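Protein Niban 2 (Homo sapiens, PDB 7CTP) may suppress apoptosis and may promote melanoma cell invasion in vitro; it belongs to the Niban family and carries a PH domain. Local coordinates at residues K429-I434 and F491-L496; S344-L349 and Q550-A555; T353-T358 and Y405-S410. One frame throughout, in Å; residues are numbered along the deposited sequence.

Contact 1: residues K429-I434 and F491-L496; sequences KQRAQI and FREALL
Arg431 of helix 422-455 and Glu493 of helix 464-511 reach toward each other and meet only through the ends of their side chains. The helices stand well apart here: the nearest CA pair, Arg431 and Ala494, is separated by 9.8 Å. Both chains must therefore be long. Glu493 runs straight out, with CG anti to its backbone N (chi1 170°), while the arginine bends at chi2 and crosses it at about a right angle. Arg431 NH2 and Glu493 OE2 are left 3.9 Å apart, a long salt bridge. The guanidinium and carboxylate planes are turned 56° to each other, so the two groups do not line up as a flat, two-pronged pair. The same NH2 has a stronger partner in Gln497, whose OE1 accepts a hydrogen bond one turn further along helix 464-511. This charged side is only partly buried. The packed side differs: Phe490 is touched both by the side chain of Arg431 and by Ala432, small and buried, which gives the two helices direct packing beside the salt bridge. Phe491 and Ala494 turn their apolar groups to helix 342-378, where a bulky ring and a methyl suit a closed interface. Opposite charges at this distance probably attract weakly, since solvent can screen them; the chemistry implies an electrostatic link between helices whose close packing is supplied by neighbouring apolar residues.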
# COMPACT_ATOMS: atom_id res chain seq x y z
N LYS A 429 6.56 -6.24 -2.05
CA LYS A 429 7.69 -5.59 -1.39
C LYS A 429 7.23 -4.45 -0.51
O LYS A 429 7.72 -4.30 0.62
CB LYS A 429 8.70 -5.09 -2.42
CG LYS A 429 9.29 -6.18 -3.27
CD LYS A 429 10.20 -5.66 -4.37
CE LYS A 429 10.58 -4.21 -4.17
NZ LYS A 429 11.43 -3.73 -5.30
N GLN A 430 6.28 -3.64 -0.99
CA GLN A 430 5.75 -2.53 -0.21
C GLN A 430 5.08 -3.04 1.06
O GLN A 430 5.32 -2.52 2.16
CB GLN A 430 4.80 -1.71 -1.07
CG GLN A 430 3.70 -0.93 -0.33
CD GLN A 430 4.12 0.49 0.05
OE1 GLN A 430 4.90 1.14 -0.66
NE2 GLN A 430 3.57 0.99 1.15
N ARG A 431 4.24 -4.07 0.93
CA ARG A 431 3.53 -4.59 2.09
C ARG A 431 4.49 -5.21 3.09
O ARG A 431 4.36 -4.99 4.30
CB ARG A 431 2.46 -5.59 1.67
CG ARG A 431 1.41 -5.00 0.75
CD ARG A 431 0.01 -5.47 1.08
NE ARG A 431 -0.98 -4.90 0.16
CZ ARG A 431 -1.79 -5.63 -0.60
NH1 ARG A 431 -2.66 -5.03 -1.41
NH2 ARG A 431 -1.74 -6.96 -0.55
N ALA A 432 5.47 -5.98 2.61
CA ALA A 432 6.45 -6.57 3.53
C ALA A 432 7.21 -5.50 4.31
O ALA A 432 7.46 -5.66 5.51
CB ALA A 432 7.43 -7.47 2.76
N GLN A 433 7.58 -4.41 3.65
CA GLN A 433 8.34 -3.36 4.32
C GLN A 433 7.49 -2.64 5.36
O GLN A 433 7.98 -2.29 6.44
CB GLN A 433 8.91 -2.38 3.29
CG GLN A 433 9.93 -3.05 2.38
CD GLN A 433 10.44 -2.15 1.27
OE1 GLN A 433 9.78 -1.20 0.86
NE2 GLN A 433 11.64 -2.46 0.77
N ILE A 434 6.21 -2.43 5.06
CA ILE A 434 5.33 -1.80 6.05
C ILE A 434 5.21 -2.68 7.29
O ILE A 434 5.25 -2.19 8.43
CB ILE A 434 3.96 -1.48 5.43
CG1 ILE A 434 4.04 -0.20 4.58
CG2 ILE A 434 2.89 -1.30 6.52
CD1 ILE A 434 4.38 1.06 5.35
N PHE A 491 2.30 -14.50 4.04
CA PHE A 491 2.51 -15.48 2.98
C PHE A 491 1.18 -16.06 2.50
O PHE A 491 0.99 -16.28 1.30
CB PHE A 491 3.43 -16.61 3.46
CG PHE A 491 4.79 -16.15 3.88
CD1 PHE A 491 5.40 -15.06 3.29
CD2 PHE A 491 5.46 -16.82 4.89
CE1 PHE A 491 6.67 -14.65 3.70
CE2 PHE A 491 6.71 -16.42 5.30
CZ PHE A 491 7.32 -15.34 4.71
N ARG A 492 0.27 -16.35 3.44
CA ARG A 492 -1.05 -16.86 3.08
C ARG A 492 -1.81 -15.85 2.24
O ARG A 492 -2.37 -16.20 1.19
CB ARG A 492 -1.81 -17.21 4.36
CG ARG A 492 -3.33 -17.38 4.23
CD ARG A 492 -3.99 -17.05 5.57
NE ARG A 492 -5.42 -17.36 5.61
CZ ARG A 492 -6.39 -16.55 5.18
NH1 ARG A 492 -7.66 -16.93 5.27
NH2 ARG A 492 -6.08 -15.37 4.66
N GLU A 493 -1.83 -14.59 2.69
CA GLU A 493 -2.49 -13.52 1.95
C GLU A 493 -1.92 -13.39 0.54
O GLU A 493 -2.68 -13.29 -0.43
CB GLU A 493 -2.37 -12.20 2.71
CG GLU A 493 -2.83 -10.99 1.89
CD GLU A 493 -2.60 -9.65 2.57
OE1 GLU A 493 -3.61 -9.04 3.01
OE2 GLU A 493 -1.44 -9.19 2.65
N ALA A 494 -0.59 -13.40 0.41
CA ALA A 494 0.05 -13.20 -0.88
C ALA A 494 -0.25 -14.36 -1.83
O ALA A 494 -0.52 -14.14 -3.02
CB ALA A 494 1.55 -13.02 -0.72
N LEU A 495 -0.21 -15.59 -1.33
CA LEU A 495 -0.53 -16.74 -2.17
C LEU A 495 -1.97 -16.69 -2.64
O LEU A 495 -2.26 -17.04 -3.79
CB LEU A 495 -0.26 -18.04 -1.41
CG LEU A 495 1.21 -18.39 -1.19
CD1 LEU A 495 1.30 -19.64 -0.34
CD2 LEU A 495 1.85 -18.62 -2.53
N LEU A 496 -2.89 -16.28 -1.77
CA LEU A 496 -4.29 -16.14 -2.16
C LEU A 496 -4.45 -15.05 -3.21
O LEU A 496 -5.20 -15.21 -4.17
CB LEU A 496 -5.14 -15.82 -0.93
CG LEU A 496 -5.40 -16.98 0.03
CD1 LEU A 496 -6.06 -16.50 1.29
CD2 LEU A 496 -6.25 -18.04 -0.65

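Contact 2: residues S344-L349 and Q550-A555; sequences SILEAL and QAVKEA
The peptide group joining Ala551 to Val552 is the flat group that Leu346 meets across the two segments: the CD2 methyl of Leu346 sits over one face of it, 3.4 Å from Ala551 O and 3.6 Å from Ala551 C. The aromatic neighbour, Phe491 of helix 464-511, lies outside the two segments and packs on the same leucine. The rest of the contact is aliphatic. Leu346 CD2 also approaches Val552 CG2 at 3.8 Å and Ala555 CB at 4.1 Å. Leucine suits this place because its end is forked: CD2 goes to helix 532-555, while CD1 lies between Val552 CG2, at 4.1 Å, and Phe491. CG, anti to the backbone N (chi1 -178°), carries that fork toward helix 532-555. Ala551 and Ala555, one turn apart, are short enough to leave the backbone between them accessible to the methyl, and the beta-branched Val552 forms a wall beside it. At 10.4 Å the helix axes are a side chain's depth apart, which Leu346 and Val552 fill. This is helix-helix packing, with Leu346 set among Ala551, Val552 and Ala555 of a helix crossing at -61°, in the helical part of the chain near its C-terminus.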
# COMPACT_ATOMS: atom_id res chain seq x y z
N SER A 344 7.05 -23.03 -5.15
CA SER A 344 8.05 -22.14 -5.71
C SER A 344 7.72 -20.68 -5.42
O SER A 344 8.62 -19.89 -5.09
CB SER A 344 8.18 -22.36 -7.22
OG SER A 344 9.19 -21.52 -7.74
N ILE A 345 6.45 -20.30 -5.56
CA ILE A 345 6.06 -18.91 -5.29
C ILE A 345 6.28 -18.58 -3.83
O ILE A 345 6.80 -17.51 -3.49
CB ILE A 345 4.60 -18.68 -5.72
CG1 ILE A 345 4.46 -18.85 -7.23
CG2 ILE A 345 4.16 -17.27 -5.31
CD1 ILE A 345 3.03 -18.96 -7.70
N LEU A 346 5.90 -19.49 -2.93
CA LEU A 346 6.12 -19.29 -1.51
C LEU A 346 7.60 -19.14 -1.20
O LEU A 346 7.99 -18.25 -0.43
CB LEU A 346 5.52 -20.46 -0.72
CG LEU A 346 5.61 -20.42 0.80
CD1 LEU A 346 4.98 -19.16 1.35
CD2 LEU A 346 4.96 -21.65 1.39
N GLU A 347 8.45 -19.98 -1.81
CA GLU A 347 9.89 -19.88 -1.58
C GLU A 347 10.42 -18.51 -2.00
O GLU A 347 11.22 -17.90 -1.29
CB GLU A 347 10.65 -20.99 -2.32
CG GLU A 347 12.13 -21.06 -1.91
CD GLU A 347 13.05 -21.63 -2.99
OE1 GLU A 347 12.60 -22.47 -3.80
OE2 GLU A 347 14.23 -21.22 -3.02
N ALA A 348 9.96 -18.01 -3.15
CA ALA A 348 10.42 -16.71 -3.63
C ALA A 348 10.06 -15.60 -2.65
O ALA A 348 10.82 -14.64 -2.48
CB ALA A 348 9.83 -16.42 -5.01
N LEU A 349 8.90 -15.71 -2.01
CA LEU A 349 8.46 -14.67 -1.09
C LEU A 349 9.10 -14.82 0.29
O LEU A 349 9.38 -13.82 0.96
CB LEU A 349 6.95 -14.72 -0.94
CG LEU A 349 6.28 -13.53 -0.28
CD1 LEU A 349 6.40 -12.29 -1.16
CD2 LEU A 349 4.83 -13.87 -0.01
N GLN A 550 -1.23 -25.88 3.71
CA GLN A 550 -0.28 -26.99 3.81
C GLN A 550 1.07 -26.63 3.21
O GLN A 550 2.11 -27.09 3.70
CB GLN A 550 -0.85 -28.25 3.14
CG GLN A 550 -1.31 -29.34 4.12
CD GLN A 550 -0.21 -29.88 5.02
OE1 GLN A 550 0.96 -29.48 4.93
NE2 GLN A 550 -0.57 -30.80 5.90
N ALA A 551 1.09 -25.82 2.14
CA ALA A 551 2.37 -25.37 1.59
C ALA A 551 3.12 -24.51 2.60
O ALA A 551 4.33 -24.67 2.79
CB ALA A 551 2.16 -24.61 0.28
N VAL A 552 2.41 -23.60 3.26
CA VAL A 552 3.01 -22.79 4.31
C VAL A 552 3.27 -23.64 5.54
O VAL A 552 4.16 -23.34 6.35
CB VAL A 552 2.10 -21.59 4.62
CG1 VAL A 552 2.74 -20.67 5.63
CG2 VAL A 552 1.80 -20.82 3.33
N LYS A 553 2.53 -24.73 5.68
CA LYS A 553 2.78 -25.69 6.74
C LYS A 553 4.01 -26.55 6.44
O LYS A 553 4.96 -26.59 7.23
CB LYS A 553 1.54 -26.54 6.89
CG LYS A 553 1.73 -27.79 7.60
CD LYS A 553 0.35 -28.29 7.87
CE LYS A 553 0.45 -29.41 8.75
NZ LYS A 553 1.24 -28.93 9.88
N GLU A 554 3.99 -27.25 5.30
CA GLU A 554 5.06 -28.18 4.96
C GLU A 554 6.40 -27.47 4.90
O GLU A 554 7.39 -27.93 5.46
CB GLU A 554 4.76 -28.87 3.63
CG GLU A 554 3.71 -29.95 3.72
CD GLU A 554 3.78 -30.92 2.57
OE1 GLU A 554 4.64 -30.74 1.70
OE2 GLU A 554 2.96 -31.87 2.55
N ALA A 555 6.43 -26.32 4.21
CA ALA A 555 7.60 -25.46 4.31
C ALA A 555 7.87 -25.10 5.77
O ALA A 555 9.02 -25.17 6.23
CB ALA A 555 7.41 -24.20 3.47

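Contact 3: residues T353-T358 and Y405-S410; sequences TSQGFT and YEKMES
Thr353 and Met408 make the sulfur and methyl part of this buried contact. Met408 SD lies 3.6 Å from Thr353 CA, and Met408 CE is likewise 3.6 Å from Thr353 OG1. The methionine folds back at chi2 (-51°) and chi3 (-56°), which brings its end to the helix although its CB points elsewhere; a flexible, unbranched thioether suits such a fold. Its methyl also rests on Ala432 of helix 422-455. The threonine hydroxyl is satisfied within its own helix by Leu349 O.

Aliphatic packing comes next, centred on Gly356. With no side chain there, the lysine methylenes lie directly on the backbone: Lys407 CB stands 3.7 Å from Gly356 CA, and the two CA atoms are 5.1 Å apart. Lys407 CD then runs on alongside the helix to Gln355 CB, at 4.1 Å, using its methylene chain as an apolar surface while its end leads away.

The polar part goes through a water. It donates to Gln355 OE1, 3.0 Å away, and accepts from Ser410 OG at 2.7 Å, bridging helix and loop; its approach to Lys407 O is very short, and that length is doubtful. Within residues 405-410, Met408 N bonds to Tyr405 O and Glu409 N to Glu406 O. These are two overlapping turns with i+3 to i bonds, helical in phi/psi but lacking regular helix bonds, in the connection after helix 402-405, packed on helix 342-378 at Gly356.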
# COMPACT_ATOMS: atom_id res chain seq x y z
N THR A 353 11.64 -11.93 2.68
CA THR A 353 10.80 -11.47 3.78
C THR A 353 11.39 -11.87 5.12
O THR A 353 11.44 -11.06 6.06
CB THR A 353 9.39 -12.03 3.65
OG1 THR A 353 8.82 -11.65 2.39
CG2 THR A 353 8.50 -11.49 4.78
N SER A 354 11.81 -13.13 5.24
CA SER A 354 12.36 -13.62 6.50
C SER A 354 13.70 -12.98 6.80
O SER A 354 14.01 -12.68 7.97
CB SER A 354 12.46 -15.14 6.47
OG SER A 354 11.15 -15.70 6.35
N GLN A 355 14.53 -12.76 5.77
CA GLN A 355 15.76 -12.00 5.98
C GLN A 355 15.45 -10.61 6.52
O GLN A 355 16.16 -10.11 7.40
CB GLN A 355 16.55 -11.90 4.67
CG GLN A 355 17.18 -13.21 4.25
CD GLN A 355 17.85 -13.13 2.90
OE1 GLN A 355 17.66 -12.16 2.16
NE2 GLN A 355 18.63 -14.14 2.56
N GLY A 356 14.40 -9.97 6.00
CA GLY A 356 14.07 -8.63 6.45
C GLY A 356 13.63 -8.59 7.90
O GLY A 356 14.03 -7.70 8.67
N PHE A 357 12.79 -9.54 8.31
CA PHE A 357 12.33 -9.58 9.69
C PHE A 357 13.48 -9.90 10.64
O PHE A 357 13.56 -9.35 11.74
CB PHE A 357 11.20 -10.59 9.85
CG PHE A 357 9.83 -10.04 9.49
CD1 PHE A 357 9.49 -9.81 8.16
CD2 PHE A 357 8.89 -9.78 10.47
CE1 PHE A 357 8.25 -9.32 7.83
CE2 PHE A 357 7.64 -9.29 10.14
CZ PHE A 357 7.32 -9.06 8.81
N THR A 358 14.39 -10.78 10.22
CA THR A 358 15.58 -11.05 11.01
C THR A 358 16.48 -9.81 11.12
O THR A 358 17.03 -9.53 12.19
CB THR A 358 16.35 -12.23 10.43
OG1 THR A 358 15.54 -13.41 10.55
CG2 THR A 358 17.66 -12.45 11.17
N TYR A 405 14.79 -2.84 4.97
CA TYR A 405 13.99 -2.68 3.76
C TYR A 405 14.71 -3.26 2.55
O TYR A 405 14.09 -3.88 1.68
CB TYR A 405 13.66 -1.20 3.56
CG TYR A 405 12.79 -0.55 4.64
CD1 TYR A 405 11.79 -1.27 5.28
CD2 TYR A 405 12.96 0.79 4.99
CE1 TYR A 405 10.98 -0.67 6.27
CE2 TYR A 405 12.16 1.39 5.97
CZ TYR A 405 11.17 0.65 6.60
OH TYR A 405 10.38 1.23 7.56
N GLU A 406 16.04 -3.09 2.51
CA GLU A 406 16.85 -3.56 1.39
C GLU A 406 16.73 -5.06 1.16
O GLU A 406 16.94 -5.54 0.04
CB GLU A 406 18.32 -3.18 1.61
CG GLU A 406 19.24 -3.43 0.39
CD GLU A 406 19.86 -4.82 0.36
OE1 GLU A 406 19.80 -5.55 1.38
OE2 GLU A 406 20.42 -5.19 -0.69
N LYS A 407 16.40 -5.83 2.21
CA LYS A 407 16.29 -7.28 2.05
C LYS A 407 15.21 -7.66 1.05
O LYS A 407 15.27 -8.73 0.44
CB LYS A 407 16.01 -7.95 3.40
CG LYS A 407 17.10 -7.75 4.44
CD LYS A 407 18.44 -8.32 3.98
CE LYS A 407 19.43 -8.36 5.14
NZ LYS A 407 20.85 -8.49 4.67
N MET A 408 14.22 -6.79 0.83
CA MET A 408 13.13 -7.12 -0.09
C MET A 408 13.47 -6.84 -1.55
O MET A 408 12.74 -7.31 -2.42
CB MET A 408 11.85 -6.34 0.26
CG MET A 408 11.24 -6.70 1.59
SD MET A 408 10.99 -8.46 1.85
CE MET A 408 9.99 -8.91 0.44
N GLU A 409 14.54 -6.11 -1.84
CA GLU A 409 14.75 -5.72 -3.23
C GLU A 409 15.20 -6.88 -4.10
O GLU A 409 15.13 -6.76 -5.33
CB GLU A 409 15.72 -4.54 -3.31
CG GLU A 409 15.03 -3.24 -2.91
CD GLU A 409 15.94 -2.26 -2.21
OE1 GLU A 409 15.45 -1.58 -1.29
OE2 GLU A 409 17.12 -2.15 -2.60
N SER A 410 15.60 -8.00 -3.52
CA SER A 410 15.86 -9.20 -4.31
C SER A 410 14.61 -10.00 -4.63
O SER A 410 14.70 -11.03 -5.32
CB SER A 410 16.89 -10.09 -3.60
OG SER A 410 16.40 -10.58 -2.37
O HOH W 1 17.35 -10.04 0.07

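The three contacts lie in the helical part of the chain, with centres 13 Å apart for contacts 1 and 2, 12 Å for contacts 1 and 3, and 16 Å for contacts 2 and 3. Helix 342-378 serves both contact 2 and contact 3, and also packs on contact 1: Leu346 and Leu349 touch Phe491, Leu349 touches Ala494, and Ile345 touches Leu495. A probable hydrogen bond from Gln433 NE2 to Tyr405 O ties contact 1 to contact 3. Along the sequence contact 3 closes before contact 1 opens, and both are nested inside the loop closed by contact 2. Helix 342-378 thus draws distant parts of the chain into one helical body.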